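Long-range contacts in surface layer protein (Geobacillus stearothermophilus, PDB 4UJ7), which probably self-assembles into the surface layer that coats the bacterial cell, of which this piece forms domains 5 and 6, two Big-like domains with bound calcium: residues N45-V53 against V65-Y75; G151-I159 against A173-Y184. All blocks are in the same frame, centred on the assembly; numbering follows the deposited sequence.

Contact 1 (N45-V53 against V65-Y75); sequences NKFTGNVNV and VSNSGIGQSEY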
loop_
_atom_site.group_PDB
_atom_site.type_symbol
_atom_site.label_atom_id
_atom_site.label_comp_id
_atom_site.label_asym_id
_atom_site.label_seq_id
_atom_site.Cartn_x
_atom_site.Cartn_y
_atom_site.Cartn_z
ATOM N N ASN A 45 -2.722 -15.098 -15.342
ATOM C CA ASN A 45 -3.926 -14.812 -14.561
ATOM C C ASN A 45 -3.712 -15.060 -13.068
ATOM O O ASN A 45 -2.823 -15.821 -12.689
ATOM C CB ASN A 45 -5.095 -15.641 -15.078
ATOM C CG ASN A 45 -5.490 -15.255 -16.497
ATOM O OD1 ASN A 45 -5.491 -14.074 -16.849
ATOM N ND2 ASN A 45 -5.819 -16.245 -17.313
ATOM N N LYS A 46 -4.522 -14.413 -12.233
ATOM C CA LYS A 46 -4.391 -14.566 -10.782
ATOM C C LYS A 46 -4.596 -16.019 -10.369
ATOM O O LYS A 46 -5.426 -16.736 -10.933
ATOM C CB LYS A 46 -5.331 -13.619 -10.031
ATOM C CG LYS A 46 -4.982 -12.149 -10.239
ATOM C CD LYS A 46 -5.426 -11.285 -9.074
ATOM C CE LYS A 46 -5.686 -9.853 -9.511
ATOM N NZ LYS A 46 -7.049 -9.703 -10.087
ATOM N N PHE A 47 -3.806 -16.447 -9.392
ATOM C CA PHE A 47 -3.846 -17.817 -8.891
ATOM C C PHE A 47 -3.930 -17.748 -7.368
ATOM O O PHE A 47 -3.112 -17.081 -6.744
ATOM C CB PHE A 47 -2.567 -18.542 -9.336
ATOM C CG PHE A 47 -2.493 -19.982 -8.916
ATOM C CD1 PHE A 47 -3.064 -20.978 -9.713
ATOM C CD2 PHE A 47 -1.839 -20.347 -7.742
ATOM C CE1 PHE A 47 -2.995 -22.314 -9.334
ATOM C CE2 PHE A 47 -1.765 -21.688 -7.361
ATOM C CZ PHE A 47 -2.343 -22.660 -8.162
ATOM N N THR A 48 -4.892 -18.454 -6.769
ATOM C CA THR A 48 -5.025 -18.488 -5.310
ATOM C C THR A 48 -4.058 -19.498 -4.710
ATOM O O THR A 48 -4.017 -20.667 -5.124
ATOM C CB THR A 48 -6.459 -18.867 -4.901
ATOM O OG1 THR A 48 -7.352 -17.869 -5.401
ATOM C CG2 THR A 48 -6.596 -18.975 -3.379
ATOM N N GLY A 49 -3.250 -19.034 -3.759
ATOM C CA GLY A 49 -2.318 -19.920 -3.073
ATOM C C GLY A 49 -1.821 -19.238 -1.814
ATOM O O GLY A 49 -2.032 -18.039 -1.641
ATOM N N ASN A 50 -1.175 -20.006 -0.941
ATOM C CA ASN A 50 -0.677 -19.467 0.329
ATOM C C ASN A 50 0.781 -19.096 0.213
ATOM O O ASN A 50 1.491 -19.638 -0.663
ATOM C CB ASN A 50 -0.879 -20.484 1.453
ATOM C CG ASN A 50 -2.289 -21.047 1.467
ATOM O OD1 ASN A 50 -3.270 -20.304 1.326
ATOM N ND2 ASN A 50 -2.402 -22.365 1.585
ATOM N N VAL A 51 1.238 -18.175 1.068
ATOM C CA VAL A 51 2.625 -17.699 1.020
ATOM C C VAL A 51 3.279 -17.618 2.396
ATOM O O VAL A 51 2.629 -17.298 3.408
ATOM C CB VAL A 51 2.785 -16.312 0.326
ATOM C CG1 VAL A 51 2.366 -16.366 -1.137
ATOM C CG2 VAL A 51 2.040 -15.209 1.069
ATOM N N ASN A 52 4.576 -17.914 2.420
ATOM C CA ASN A 52 5.444 -17.636 3.550
ATOM C C ASN A 52 6.376 -16.508 3.236
ATOM O O ASN A 52 6.858 -16.380 2.103
ATOM C CB ASN A 52 6.293 -18.849 3.869
ATOM C CG ASN A 52 5.516 -19.883 4.579
ATOM O OD1 ASN A 52 5.239 -19.739 5.799
ATOM N ND2 ASN A 52 5.107 -20.910 3.844
ATOM N N VAL A 53 6.620 -15.671 4.228
ATOM C CA VAL A 53 7.598 -14.595 4.140
ATOM C C VAL A 53 8.553 -14.722 5.313
ATOM O O VAL A 53 8.126 -14.891 6.472
ATOM C CB VAL A 53 6.975 -13.163 4.100
ATOM C CG1 VAL A 53 6.144 -12.995 2.836
ATOM C CG2 VAL A 53 6.166 -12.860 5.368
ATOM N N VAL A 65 3.034 -10.600 6.585
ATOM C CA VAL A 65 2.216 -10.634 5.370
ATOM C C VAL A 65 0.737 -10.574 5.708
ATOM O O VAL A 65 0.269 -11.179 6.694
ATOM C CB VAL A 65 2.571 -11.859 4.476
ATOM C CG1 VAL A 65 2.379 -13.191 5.201
ATOM C CG2 VAL A 65 1.782 -11.853 3.172
ATOM N N SER A 66 -0.021 -9.859 4.876
ATOM C CA SER A 66 -1.459 -9.687 5.129
ATOM C C SER A 66 -2.250 -10.995 5.047
ATOM O O SER A 66 -1.820 -11.970 4.389
ATOM C CB SER A 66 -2.033 -8.615 4.174
ATOM O OG SER A 66 -2.046 -9.066 2.817
ATOM N N ASN A 67 -3.404 -11.010 5.718
ATOM C CA ASN A 67 -4.261 -12.195 5.818
ATOM C C ASN A 67 -3.507 -13.439 6.271
ATOM O O ASN A 67 -3.853 -14.560 5.910
ATOM C CB ASN A 67 -5.096 -12.471 4.547
ATOM C CG ASN A 67 -6.419 -13.157 4.876
ATOM O OD1 ASN A 67 -7.214 -12.589 5.639
ATOM N ND2 ASN A 67 -6.667 -14.373 4.338
ATOM N N SER A 68 -2.440 -13.220 7.033
ATOM C CA SER A 68 -1.542 -14.319 7.444
ATOM C C SER A 68 -1.157 -15.230 6.285
ATOM O O SER A 68 -0.951 -16.436 6.450
ATOM C CB SER A 68 -2.165 -15.109 8.589
ATOM O OG SER A 68 -2.347 -14.212 9.679
ATOM N N GLY A 69 -1.056 -14.650 5.096
ATOM C CA GLY A 69 -0.560 -15.382 3.917
ATOM C C GLY A 69 -1.435 -16.510 3.385
ATOM O O GLY A 69 -0.934 -17.412 2.705
ATOM N N ILE A 70 -2.737 -16.495 3.689
ATOM C CA ILE A 70 -3.631 -17.566 3.218
ATOM C C ILE A 70 -4.793 -17.064 2.382
ATOM O O ILE A 70 -5.233 -15.909 2.511
ATOM C CB ILE A 70 -4.147 -18.472 4.367
ATOM C CG1 ILE A 70 -5.064 -17.679 5.324
ATOM C CG2 ILE A 70 -2.967 -19.122 5.100
ATOM C CD1 ILE A 70 -5.682 -18.538 6.425
ATOM N N GLY A 71 -5.237 -17.940 1.486
ATOM C CA GLY A 71 -6.544 -17.840 0.830
ATOM C C GLY A 71 -6.747 -16.809 -0.256
ATOM O O GLY A 71 -7.877 -16.627 -0.717
ATOM N N GLN A 72 -5.669 -16.161 -0.692
ATOM C CA GLN A 72 -5.774 -15.065 -1.652
ATOM C C GLN A 72 -4.835 -15.245 -2.827
ATOM O O GLN A 72 -3.987 -16.134 -2.801
ATOM C CB GLN A 72 -5.503 -13.733 -0.941
ATOM C CG GLN A 72 -6.490 -13.503 0.206
ATOM C CD GLN A 72 -6.302 -12.239 1.017
ATOM O OE1 GLN A 72 -7.135 -11.938 1.882
ATOM N NE2 GLN A 72 -5.227 -11.507 0.789
ATOM N N SER A 73 -4.994 -14.409 -3.846
ATOM C CA SER A 73 -4.017 -14.327 -4.923
ATOM C C SER A 73 -3.152 -13.076 -4.808
ATOM O O SER A 73 -2.157 -12.965 -5.513
ATOM C CB SER A 73 -4.699 -14.385 -6.302
ATOM O OG SER A 73 -5.677 -13.356 -6.430
ATOM N N GLU A 74 -3.529 -12.139 -3.935
ATOM C CA GLU A 74 -2.805 -10.879 -3.711
ATOM C C GLU A 74 -2.580 -10.695 -2.210
ATOM O O GLU A 74 -3.504 -10.915 -1.412
ATOM C CB GLU A 74 -3.653 -9.696 -4.197
ATOM C CG GLU A 74 -3.811 -9.592 -5.713
ATOM C CD GLU A 74 -4.905 -8.630 -6.154
ATOM O OE1 GLU A 74 -6.092 -8.844 -5.804
ATOM O OE2 GLU A 74 -4.581 -7.672 -6.887
ATOM N N TYR A 75 -1.366 -10.270 -1.845
ATOM C CA TYR A 75 -1.002 -10.002 -0.448
ATOM C C TYR A 75 -0.142 -8.755 -0.346
ATOM O O TYR A 75 0.599 -8.400 -1.283
ATOM C CB TYR A 75 -0.169 -11.154 0.119
ATOM C CG TYR A 75 -0.880 -12.486 0.135
ATOM C CD1 TYR A 75 -1.734 -12.838 1.191
ATOM C CD2 TYR A 75 -0.681 -13.418 -0.909
ATOM C CE1 TYR A 75 -2.396 -14.061 1.192
ATOM C CE2 TYR A 75 -1.355 -14.642 -0.914
ATOM C CZ TYR A 75 -2.187 -14.965 0.154
ATOM O OH TYR A 75 -2.833 -16.169 0.154
#

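Contact 2 (G151-I159 against A173-Y184); sequences GDITNDVTI and ASKSTANGDTVY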
loop_
_atom_site.group_PDB
_atom_site.type_symbol
_atom_site.label_atom_id
_atom_site.label_comp_id
_atom_site.label_asym_id
_atom_site.label_seq_id
_atom_site.Cartn_x
_atom_site.Cartn_y
_atom_site.Cartn_z
ATOM N N GLY A 151 10.094 8.610 6.947
ATOM C CA GLY A 151 9.006 8.890 7.888
ATOM C C GLY A 151 7.652 8.592 7.280
ATOM O O GLY A 151 7.484 8.682 6.066
ATOM N N ASP A 152 6.698 8.210 8.129
ATOM C CA ASP A 152 5.298 8.105 7.745
ATOM C C ASP A 152 4.589 9.330 8.317
ATOM O O ASP A 152 4.416 9.453 9.526
ATOM C CB ASP A 152 4.713 6.788 8.284
ATOM C CG ASP A 152 3.240 6.608 7.961
ATOM O OD1 ASP A 152 2.563 7.602 7.665
ATOM O OD2 ASP A 152 2.754 5.463 8.040
ATOM N N ILE A 153 4.199 10.248 7.432
ATOM C CA ILE A 153 3.659 11.543 7.821
ATOM C C ILE A 153 2.152 11.628 7.617
ATOM O O ILE A 153 1.575 12.721 7.604
ATOM C CB ILE A 153 4.377 12.737 7.104
ATOM C CG1 ILE A 153 4.190 12.713 5.578
ATOM C CG2 ILE A 153 5.862 12.782 7.489
ATOM C CD1 ILE A 153 4.535 14.033 4.906
ATOM N N THR A 154 1.503 10.472 7.505
ATOM C CA THR A 154 0.050 10.419 7.269
ATOM C C THR A 154 -0.754 11.215 8.282
ATOM O O THR A 154 -1.742 11.853 7.916
ATOM C CB THR A 154 -0.465 8.963 7.216
ATOM O OG1 THR A 154 0.372 8.209 6.335
ATOM C CG2 THR A 154 -1.893 8.911 6.677
ATOM N N ASN A 155 -0.337 11.178 9.545
ATOM C CA ASN A 155 -1.037 11.908 10.586
ATOM C C ASN A 155 -0.838 13.430 10.514
ATOM O O ASN A 155 -1.636 14.188 11.065
ATOM C CB ASN A 155 -0.638 11.389 11.961
ATOM C CG ASN A 155 -1.616 11.814 13.045
ATOM O OD1 ASN A 155 -2.831 11.853 12.831
ATOM N ND2 ASN A 155 -1.085 12.153 14.205
ATOM N N ASP A 156 0.213 13.859 9.822
ATOM C CA ASP A 156 0.587 15.279 9.767
ATOM C C ASP A 156 -0.099 16.034 8.637
ATOM O O ASP A 156 -0.185 17.270 8.658
ATOM C CB ASP A 156 2.102 15.418 9.589
ATOM C CG ASP A 156 2.897 14.759 10.705
ATOM O OD1 ASP A 156 2.463 14.803 11.872
ATOM O OD2 ASP A 156 3.975 14.212 10.401
ATOM N N VAL A 157 -0.574 15.293 7.639
ATOM C CA VAL A 157 -1.125 15.888 6.430
ATOM C C VAL A 157 -2.630 16.074 6.577
ATOM O O VAL A 157 -3.255 15.506 7.477
ATOM C CB VAL A 157 -0.814 15.054 5.153
ATOM C CG1 VAL A 157 0.685 14.840 4.968
ATOM C CG2 VAL A 157 -1.536 13.707 5.160
ATOM N N THR A 158 -3.202 16.891 5.696
ATOM C CA THR A 158 -4.644 16.979 5.547
ATOM C C THR A 158 -4.984 16.595 4.101
ATOM O O THR A 158 -4.298 17.020 3.168
ATOM C CB THR A 158 -5.141 18.398 5.895
ATOM O OG1 THR A 158 -4.670 18.737 7.203
ATOM C CG2 THR A 158 -6.659 18.479 5.880
ATOM N N ILE A 159 -6.001 15.745 3.928
ATOM C CA ILE A 159 -6.428 15.292 2.592
ATOM C C ILE A 159 -7.888 15.690 2.380
ATOM O O ILE A 159 -8.757 15.371 3.193
ATOM C CB ILE A 159 -6.231 13.764 2.408
ATOM C CG1 ILE A 159 -4.741 13.422 2.585
ATOM C CG2 ILE A 159 -6.690 13.311 1.022
ATOM C CD1 ILE A 159 -4.392 11.964 2.372
ATOM N N ALA A 173 -13.067 11.726 3.616
ATOM C CA ALA A 173 -11.674 11.387 3.913
ATOM C C ALA A 173 -11.470 11.584 5.394
ATOM O O ALA A 173 -11.723 12.687 5.920
ATOM C CB ALA A 173 -10.732 12.277 3.123
ATOM N N SER A 174 -11.008 10.543 6.087
ATOM C CA SER A 174 -10.885 10.591 7.547
ATOM C C SER A 174 -9.630 9.882 8.053
ATOM O O SER A 174 -9.366 8.745 7.644
ATOM C CB SER A 174 -12.097 9.902 8.164
ATOM O OG SER A 174 -12.221 8.585 7.648
ATOM N N LYS A 175 -8.880 10.523 8.951
ATOM C CA LYS A 175 -7.716 9.886 9.577
ATOM C C LYS A 175 -8.163 8.854 10.586
ATOM O O LYS A 175 -8.989 9.141 11.454
ATOM C CB LYS A 175 -6.858 10.908 10.323
ATOM C CG LYS A 175 -6.088 11.833 9.416
ATOM C CD LYS A 175 -5.218 12.782 10.224
ATOM C CE LYS A 175 -4.677 13.853 9.305
ATOM N NZ LYS A 175 -4.264 15.090 10.022
ATOM N N SER A 176 -7.601 7.656 10.485
ATOM C CA SER A 176 -7.888 6.593 11.437
ATOM C C SER A 176 -6.578 6.191 12.084
ATOM O O SER A 176 -5.697 5.665 11.417
ATOM C CB SER A 176 -8.546 5.416 10.738
ATOM O OG SER A 176 -9.787 5.846 10.195
ATOM N N THR A 177 -6.453 6.478 13.377
ATOM C CA THR A 177 -5.185 6.322 14.091
ATOM C C THR A 177 -5.338 5.342 15.237
ATOM O O THR A 177 -6.245 5.476 16.060
ATOM C CB THR A 177 -4.709 7.677 14.646
ATOM O OG1 THR A 177 -4.497 8.576 13.551
ATOM C CG2 THR A 177 -3.405 7.516 15.419
ATOM N N ALA A 178 -4.452 4.353 15.278
ATOM C CA ALA A 178 -4.433 3.395 16.385
ATOM C C ALA A 178 -3.021 2.947 16.624
ATOM O O ALA A 178 -2.284 2.693 15.679
ATOM C CB ALA A 178 -5.325 2.194 16.082
ATOM N N ASN A 179 -2.652 2.843 17.896
ATOM C CA ASN A 179 -1.334 2.322 18.279
ATOM C C ASN A 179 -0.194 3.072 17.582
ATOM O O ASN A 179 0.822 2.478 17.228
ATOM C CB ASN A 179 -1.231 0.800 18.008
ATOM C CG ASN A 179 -2.473 0.030 18.440
ATOM O OD1 ASN A 179 -2.908 0.123 19.582
ATOM N ND2 ASN A 179 -3.055 -0.732 17.512
ATOM N N GLY A 180 -0.385 4.373 17.374
ATOM C CA GLY A 180 0.618 5.219 16.737
ATOM C C GLY A 180 0.689 5.156 15.219
ATOM O O GLY A 180 1.535 5.827 14.624
ATOM N N ASP A 181 -0.170 4.354 14.584
ATOM C CA ASP A 181 -0.189 4.238 13.113
ATOM C C ASP A 181 -1.446 4.879 12.527
ATOM O O ASP A 181 -2.560 4.614 12.992
ATOM C CB ASP A 181 -0.122 2.777 12.664
ATOM C CG ASP A 181 -0.083 2.635 11.146
ATOM O OD1 ASP A 181 0.968 2.936 10.550
ATOM O OD2 ASP A 181 -1.105 2.232 10.544
ATOM N N THR A 182 -1.269 5.712 11.504
ATOM C CA THR A 182 -2.392 6.426 10.891
ATOM C C THR A 182 -2.608 6.018 9.428
ATOM O O THR A 182 -1.657 5.982 8.641
ATOM C CB THR A 182 -2.161 7.955 10.983
ATOM O OG1 THR A 182 -2.073 8.332 12.363
ATOM C CG2 THR A 182 -3.292 8.743 10.318
ATOM N N VAL A 183 -3.863 5.711 9.077
ATOM C CA VAL A 183 -4.259 5.498 7.671
ATOM C C VAL A 183 -5.329 6.536 7.328
ATOM O O VAL A 183 -6.216 6.806 8.149
ATOM C CB VAL A 183 -4.804 4.064 7.458
ATOM C CG1 VAL A 183 -5.248 3.846 6.028
ATOM C CG2 VAL A 183 -3.743 3.037 7.850
ATOM N N TYR A 184 -5.258 7.131 6.132
ATOM C CA TYR A 184 -6.343 8.013 5.701
ATOM C C TYR A 184 -7.355 7.151 4.934
ATOM O O TYR A 184 -7.008 6.525 3.923
ATOM C CB TYR A 184 -5.795 9.122 4.801
ATOM C CG TYR A 184 -6.106 10.533 5.263
ATOM C CD1 TYR A 184 -7.420 11.012 5.269
ATOM C CD2 TYR A 184 -5.082 11.393 5.687
ATOM C CE1 TYR A 184 -7.721 12.300 5.683
ATOM C CE2 TYR A 184 -5.370 12.695 6.098
ATOM C CZ TYR A 184 -6.689 13.146 6.094
ATOM O OH TYR A 184 -6.999 14.435 6.503
HETATM O O HOH W 1 -4.183 14.530 12.982
HETATM O O HOH W 2 -10.839 15.672 4.744
#

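Contact 1 (N45-V53 against V65-Y75)
Val-51, in the conformer described here, one of two modelled and so less sure, lays CG2 over one face of the Tyr-75 ring, 4.0 Å from the ring centroid, a CH-pi contact offset toward the CD2 side. This is one end of a Big-like, immunoglobulin-type beta sandwich: strand 52-55 belongs to one sheet, strands 61-65 and 74-81 to the other, and the loops leading into 52-55 and 74-81 meet here. The same ring is also anchored by its hydroxyl. Tyr-75 OH donates to Gly-49 O (2.7 Å), which lies at the ring edge, in plane. The same OH accepts from Gln-72 N (3.0 Å), three residues back, a bond reminiscent of a tyrosine corner. A phenylalanine here could keep the ring under Val-51 but would probably leave Gly-49 O without its hydroxyl donor and Gln-72 N without an acceptor. Next along, with CG turned anti to its own carbonyl carbon (chi1 -49°), Asn-50 holds OD1 out to the opposing loop and takes Gly-71 N at 3.1 Å, almost straight at hydrogen (163°). Val-51 N bonds to Gly-69 O (2.8 Å). Gly-69 and Gly-71 both have positive phi, and at Gly-69 a CB would collide with Val-51 O. Farther along, in strand 52-55, Val-53 reaches Val-65, its CG2 3.8 Å from Val-65 CG1.

Contact 2 (G151-I159 against A173-Y184)
Ile-159 lies flat over one face of the Tyr-184 ring: its CB sits above the centre, 3.8 Å from the centroid, while CD1 runs back over the ring to 3.4 Å from Tyr-184 CD2. The opposite face carries the Lys-175 side chain, whose CG stands above the rim, so the ring is sandwiched between aliphatic groups. Its hydroxyl accepts the backbone N-H of Ile-159 (Ile-159 N to Tyr-184 OH 3.1 Å, 164° at hydrogen). To stand there the ring takes chi1 -124°, well away from a staggered position.

Past the ring Lys-175 continues, extended, to Asn-155. NZ donates to Asn-155 O at 3.0 Å, coming from above the carbonyl plane instead of at a lone pair, and a water joins the same NZ to Asn-155 OD1. A further, weak bond to Val-157 O is doubtful, that oxygen being modelled too close to a neighbouring atom. Asn-155 also leans CB on Thr-182 OG1 (3.4 Å), a hydroxyl paired with that of Thr-177 across the hairpin, while Thr-154 sets CB and CG2 against Thr-182 O.

In the Big-like sandwich, 151-159 crosses from strand 149-152 of one sheet to strand 158-160 of the other, passing over the hairpin 171-178/181-188, whose type I' turn spans Ala-178 to Asp-181.

An Asx turn opens the crossing. Asp-152 OD1 accepts both Thr-154 OG1 (2.6 Å) and Thr-154 N (3.1 Å), the hydroxyl arriving on the syn side; the same hydroxyl is hydrogen-bonded to Val-140 N of strand 135-144. Asp-152 OD2 and Asp-181 OD1 would be expected to repel each other, but Lys-139 forms salt bridges with both. Asp-181 OD1 is also bridged by Lys-32, from strand 32-41 of the preceding Big-like domain.

In the fold
From the N terminus, the chain builds the first Big-like domain, and contact 1 comes within it: residues 45-53 lead into strand 52-55, strand 61-65 follows, and 65-75 returns to close the loop, tying one sheet to the other. The chain then completes that domain and enters the second, where contact 2 closes a similar loop through strands 158-160 and 171-178, joining the crossing from strand 149-152 to strand 158-160 with the hairpin 171-178/181-188. The two therefore stand in series, neither nesting nor crossing. The centres of contact 1 and contact 2 are about 26 Å apart, on opposite sides of the chain's centre. The nearest atoms of contact 1 and contact 2 are about 12 Å apart.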